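Local coordinates for arylesterase (Agrobacterium tumefaciens, PDB 3DCI), which probably hydrolyses ester bonds as a member of the SGNH (GDSL-like) hydrolase family, and binds zinc, at residues A57-K62 and A221-V226; Q134-F139 and P148-V153. All blocks are in the same frame, centred on the assembly; numbering follows the deposited sequence.

Overall arrangement
From the N terminus, the chain runs through strand 24-30 and helix 51-59 to residues 57-62. Residues 57-62 pack against residues 221-226, on helix 212-229 near the C terminus, so interaction 1 closes a long loop that takes in most of the fold. Interaction 2 falls within that loop and closes a short one: helix 122-138 turns back into strand 149-154 after a brief connection. Interaction 1 joins two helices; interaction 2 joins a helix to the parallel sheet. Their centres lie about 19 Å apart. Side chains alternate along strand 149-154: Leu150 faces helix 122-138, and Leu151, on the other face of the sheet, packs on Leu222 and Val226. Val153 also touches Leu222.

Interaction 1. Residues A57-K62 and A221-V226; sequences AELAGK and ALAAPV
Leu59 and Val226 meet through branches set by their first torsions. Leu59 carries CG anti to its carbonyl carbon (chi1 -67°), and its two methyls reach helix 212-229. In Val226, CG1 lies anti to the backbone N (chi1 172°) and faces Leu59. Leu59 CD1 touches Val226 CG1 at 3.7 Å, and the two side chains cross at about a right angle. The other methyl of Leu59 takes a different partner. Its CD2 lies 4.0 Å from Ala223 O and 4.4 Å from Ala223 CB.

Ala223 also meets Glu58. The contact uses the first carbon of each side chain, with Glu58 CB 3.8 Å from Ala223 CB. The small alanine lets the backbones come close: Glu58 CA and Ala223 CA are 6.3 Å apart. No hydrogen bond joins the two segments, and between them the contact is apolar. From the same helix, Arg227 NH2 adds a weak hydrogen bond to Glu58 O, and Arg220 packs on the Glu58 side chain.

Ala60 is the first residue after helix 51-59 to leave helical phi/psi, with positive phi. A type I' turn from Leu59 to Lys62 leads into strand 63-69. The turn is closed by Lys62 N to Leu59 O at 3.1 Å. Leu55, one turn before Leu59, continues the packing on Leu222, Ala223 and Val226. The contact thus pairs helix 51-59 with helix 212-229, whose Leu222 also packs on Phe194 of strand 192-195.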
loop_
_atom_site.group_PDB
_atom_site.type_symbol
_atom_site.label_atom_id
_atom_site.label_comp_id
_atom_site.label_asym_id
_atom_site.label_seq_id
_atom_site.Cartn_x
_atom_site.Cartn_y
_atom_site.Cartn_z
ATOM N N ALA A 57 -0.921 -26.633 26.827
ATOM C CA ALA A 57 -1.347 -27.648 27.811
ATOM C C ALA A 57 -0.217 -28.647 28.121
ATOM O O ALA A 57 -0.008 -29.016 29.266
ATOM C CB ALA A 57 -2.583 -28.386 27.304
ATOM N N GLU A 58 0.526 -29.052 27.095
ATOM C CA GLU A 58 1.656 -29.961 27.271
ATOM C C GLU A 58 2.762 -29.365 28.114
ATOM O O GLU A 58 3.385 -30.069 28.895
ATOM C CB GLU A 58 2.267 -30.347 25.932
ATOM C CG GLU A 58 1.334 -31.063 24.987
ATOM C CD GLU A 58 0.802 -32.340 25.522
ATOM O OE1 GLU A 58 1.569 -33.041 26.223
ATOM O OE2 GLU A 58 -0.392 -32.634 25.244
ATOM N N LEU A 59 3.014 -28.072 27.955
ATOM C CA LEU A 59 4.067 -27.404 28.708
ATOM C C LEU A 59 3.651 -27.141 30.150
ATOM O O LEU A 59 4.459 -26.718 30.971
ATOM C CB LEU A 59 4.482 -26.109 28.004
ATOM C CG LEU A 59 5.165 -26.365 26.652
ATOM C CD1 LEU A 59 5.343 -25.076 25.840
ATOM C CD2 LEU A 59 6.490 -27.079 26.849
ATOM N N ALA A 60 2.375 -27.348 30.440
ATOM C CA ALA A 60 1.899 -27.526 31.804
ATOM C C ALA A 60 2.275 -26.369 32.746
ATOM O O ALA A 60 2.773 -26.593 33.843
ATOM C CB ALA A 60 2.423 -28.853 32.349
ATOM N N GLY A 61 2.044 -25.135 32.303
ATOM C CA GLY A 61 2.254 -23.955 33.155
ATOM C C GLY A 61 3.609 -23.291 32.996
ATOM O O GLY A 61 3.834 -22.209 33.517
ATOM N N LYS A 62 4.515 -23.946 32.284
ATOM C CA LYS A 62 5.811 -23.382 31.958
ATOM C C LYS A 62 5.692 -22.167 31.019
ATOM O O LYS A 62 6.369 -21.154 31.226
ATOM C CB LYS A 62 6.693 -24.453 31.295
ATOM C CG LYS A 62 7.975 -23.925 30.626
ATOM C CD LYS A 62 8.853 -25.079 30.101
ATOM C CE LYS A 62 10.329 -24.665 29.952
ATOM N NZ LYS A 62 11.237 -25.764 30.428
ATOM N N ALA A 221 4.073 -33.018 19.729
ATOM C CA ALA A 221 5.441 -33.235 19.238
ATOM C C ALA A 221 6.332 -31.999 19.437
ATOM O O ALA A 221 7.535 -32.124 19.680
ATOM C CB ALA A 221 5.419 -33.630 17.742
ATOM N N LEU A 222 5.744 -30.814 19.350
ATOM C CA LEU A 222 6.511 -29.563 19.553
ATOM C C LEU A 222 6.927 -29.287 20.999
ATOM O O LEU A 222 7.842 -28.505 21.234
ATOM C CB LEU A 222 5.745 -28.345 19.005
ATOM C CG LEU A 222 5.673 -28.257 17.472
ATOM C CD1 LEU A 222 4.820 -27.078 17.046
ATOM C CD2 LEU A 222 7.077 -28.124 16.867
ATOM N N ALA A 223 6.286 -29.943 21.956
ATOM C CA ALA A 223 6.577 -29.726 23.358
ATOM C C ALA A 223 8.049 -30.032 23.640
ATOM O O ALA A 223 8.710 -29.257 24.352
ATOM C CB ALA A 223 5.648 -30.558 24.239
ATOM N N ALA A 224 8.585 -31.097 23.024
ATOM C CA ALA A 224 9.981 -31.503 23.268
ATOM C C ALA A 224 11.012 -30.482 22.821
ATOM O O ALA A 224 11.819 -30.030 23.641
ATOM C CB ALA A 224 10.281 -32.888 22.668
ATOM N N PRO A 225 11.008 -30.106 21.524
ATOM C CA PRO A 225 11.928 -29.063 21.135
ATOM C C PRO A 225 11.689 -27.763 21.910
ATOM O O PRO A 225 12.647 -27.097 22.270
ATOM C CB PRO A 225 11.661 -28.889 19.635
ATOM C CG PRO A 225 10.329 -29.493 19.400
ATOM C CD PRO A 225 10.217 -30.593 20.380
ATOM N N VAL A 226 10.431 -27.420 22.179
ATOM C CA VAL A 226 10.120 -26.152 22.859
ATOM C C VAL A 226 10.736 -26.149 24.273
ATOM O O VAL A 226 11.305 -25.141 24.689
ATOM C CB VAL A 226 8.628 -25.811 22.814
ATOM C CG1 VAL A 226 8.323 -24.620 23.693
ATOM C CG2 VAL A 226 8.193 -25.499 21.354
#

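Interaction 2. Residues Q134-F139 and P148-V153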
loop_
_atom_site.group_PDB
_atom_site.type_symbol
_atom_site.label_atom_id
_atom_site.label_comp_id
_atom_site.label_asym_id
_atom_site.label_seq_id
_atom_site.Cartn_x
_atom_site.Cartn_y
_atom_site.Cartn_z
ATOM N N GLN A 134 14.799 -12.718 9.870
ATOM C CA GLN A 134 15.478 -11.420 10.006
ATOM C C GLN A 134 14.632 -10.420 10.770
ATOM O O GLN A 134 15.148 -9.639 11.583
ATOM C CB GLN A 134 15.783 -10.818 8.647
ATOM C CG GLN A 134 16.825 -11.559 7.861
ATOM C CD GLN A 134 16.963 -11.032 6.419
ATOM O OE1 GLN A 134 16.122 -10.240 5.897
ATOM N NE2 GLN A 134 18.011 -11.488 5.766
ATOM N N ILE A 135 13.333 -10.426 10.499
ATOM C CA ILE A 135 12.406 -9.572 11.237
ATOM C C ILE A 135 12.427 -9.875 12.734
ATOM O O ILE A 135 12.546 -8.962 13.556
ATOM C CB ILE A 135 10.964 -9.695 10.687
ATOM C CG1 ILE A 135 10.896 -9.025 9.305
ATOM C CG2 ILE A 135 9.934 -9.062 11.688
ATOM C CD1 ILE A 135 9.558 -9.155 8.533
ATOM N N VAL A 136 12.331 -11.155 13.091
ATOM C CA VAL A 136 12.345 -11.563 14.497
ATOM C C VAL A 136 13.663 -11.112 15.150
ATOM O O VAL A 136 13.648 -10.575 16.261
ATOM C CB VAL A 136 12.171 -13.108 14.663
ATOM C CG1 VAL A 136 12.479 -13.529 16.107
ATOM C CG2 VAL A 136 10.745 -13.608 14.186
ATOM N N GLU A 137 14.790 -11.357 14.463
ATOM C CA GLU A 137 16.128 -11.027 14.961
ATOM C C GLU A 137 16.325 -9.537 15.220
ATOM O O GLU A 137 16.940 -9.134 16.211
ATOM C CB GLU A 137 17.229 -11.515 13.997
ATOM C CG GLU A 137 17.366 -13.051 13.864
ATOM C CD GLU A 137 18.141 -13.507 12.581
ATOM O OE1 GLU A 137 18.690 -12.625 11.859
ATOM O OE2 GLU A 137 18.195 -14.741 12.287
ATOM N N THR A 138 15.821 -8.704 14.322
ATOM C CA THR A 138 16.198 -7.301 14.308
ATOM C C THR A 138 15.091 -6.343 14.758
ATOM O O THR A 138 15.320 -5.141 14.802
ATOM C CB THR A 138 16.658 -6.921 12.891
ATOM O OG1 THR A 138 15.553 -7.073 12.005
ATOM C CG2 THR A 138 17.787 -7.836 12.449
ATOM N N PHE A 139 13.915 -6.853 15.130
ATOM C CA PHE A 139 12.790 -5.997 15.566
ATOM C C PHE A 139 13.163 -5.067 16.725
ATOM O O PHE A 139 14.002 -5.409 17.525
ATOM C CB PHE A 139 11.621 -6.872 15.975
ATOM C CG PHE A 139 10.285 -6.160 16.051
ATOM C CD1 PHE A 139 9.565 -5.905 14.903
ATOM C CD2 PHE A 139 9.747 -5.798 17.269
ATOM C CE1 PHE A 139 8.336 -5.298 14.950
ATOM C CE2 PHE A 139 8.501 -5.192 17.345
ATOM C CZ PHE A 139 7.787 -4.935 16.171
ATOM N N PRO A 148 13.611 -12.756 20.920
ATOM C CA PRO A 148 13.186 -14.142 21.098
ATOM C C PRO A 148 14.044 -15.144 20.319
ATOM O O PRO A 148 14.638 -14.787 19.311
ATOM C CB PRO A 148 11.754 -14.157 20.519
ATOM C CG PRO A 148 11.460 -12.781 20.052
ATOM C CD PRO A 148 12.711 -12.000 20.046
ATOM N N LYS A 149 14.017 -16.402 20.764
ATOM C CA LYS A 149 14.501 -17.513 19.976
ATOM C C LYS A 149 13.476 -17.801 18.884
ATOM O O LYS A 149 12.352 -17.300 18.946
ATOM C CB LYS A 149 14.719 -18.733 20.863
ATOM C CG LYS A 149 15.933 -18.571 21.772
ATOM C CD LYS A 149 15.898 -19.542 22.930
ATOM C CE LYS A 149 17.080 -19.314 23.878
ATOM N NZ LYS A 149 18.395 -19.399 23.133
ATOM N N LEU A 150 13.880 -18.586 17.887
ATOM C CA LEU A 150 13.034 -18.907 16.738
ATOM C C LEU A 150 13.072 -20.407 16.468
ATOM O O LEU A 150 14.134 -21.023 16.428
ATOM C CB LEU A 150 13.514 -18.147 15.495
ATOM C CG LEU A 150 12.785 -18.381 14.170
ATOM C CD1 LEU A 150 11.318 -17.936 14.268
ATOM C CD2 LEU A 150 13.492 -17.679 13.003
ATOM N N LEU A 151 11.894 -20.968 16.254
ATOM C CA LEU A 151 11.717 -22.318 15.796
ATOM C C LEU A 151 10.941 -22.243 14.487
ATOM O O LEU A 151 9.814 -21.755 14.457
ATOM C CB LEU A 151 10.974 -23.114 16.842
ATOM C CG LEU A 151 10.564 -24.558 16.529
ATOM C CD1 LEU A 151 11.761 -25.460 16.151
ATOM C CD2 LEU A 151 9.781 -25.126 17.741
ATOM N N ILE A 152 11.610 -22.668 13.411
ATOM C CA ILE A 152 11.087 -22.715 12.054
ATOM C C ILE A 152 10.482 -24.106 11.904
ATOM O O ILE A 152 11.170 -25.071 12.122
ATOM C CB ILE A 152 12.254 -22.509 11.028
ATOM C CG1 ILE A 152 12.791 -21.075 11.131
ATOM C CG2 ILE A 152 11.823 -22.807 9.590
ATOM C CD1 ILE A 152 14.159 -20.862 10.394
ATOM N N VAL A 153 9.184 -24.177 11.568
ATOM C CA VAL A 153 8.464 -25.416 11.423
ATOM C C VAL A 153 7.989 -25.635 9.976
ATOM O O VAL A 153 7.265 -24.802 9.402
ATOM C CB VAL A 153 7.287 -25.462 12.376
ATOM C CG1 VAL A 153 6.538 -26.807 12.225
ATOM C CG2 VAL A 153 7.769 -25.287 13.845
#
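Val136 meets Pro148 and Leu150 from the last turns of helix 122-138. Two residues earlier, Gln134 gives its carbonyl O to Thr138, one turn on. Two donors reach that oxygen from opposite faces of the carbonyl plane. Thr138 N is 3.0 Å from Gln134 O, and Thr138 OG1 is 2.6 Å from the same atom. The hydroxyl donor is tilted 34° from the plane.

Val136 is the one residue of the helix segment whose side chain makes close contact with the strand segment. Its CG1, anti to the backbone N (chi1 168°), lies 4.1 Å from Pro148 CG and equally far from Pro148 O. Its other methyl points to the strand, with Val136 CG2 4.4 Å from Leu150 CD1. No hydrogen bond crosses, and the side chains meet through carbon atoms. Val136 O is hydrogen-bonded to Tyr141 OH, and Tyr141 also packs on Pro148; next along the helix, Glu137 OE2 is hydrogen-bonded to His191 NE2.

Leu150 and Lys149 belong to a strand bonded on both sides, to strand 104-108 and to His192, a zinc ligand. Helix 122-138 connects the adjacent parallel strands 104-108 and 149-154, and it runs roughly antiparallel to the second. This is a beta-alpha-beta crossover, in the alpha/beta/alpha layering of the SGNH hydrolase fold.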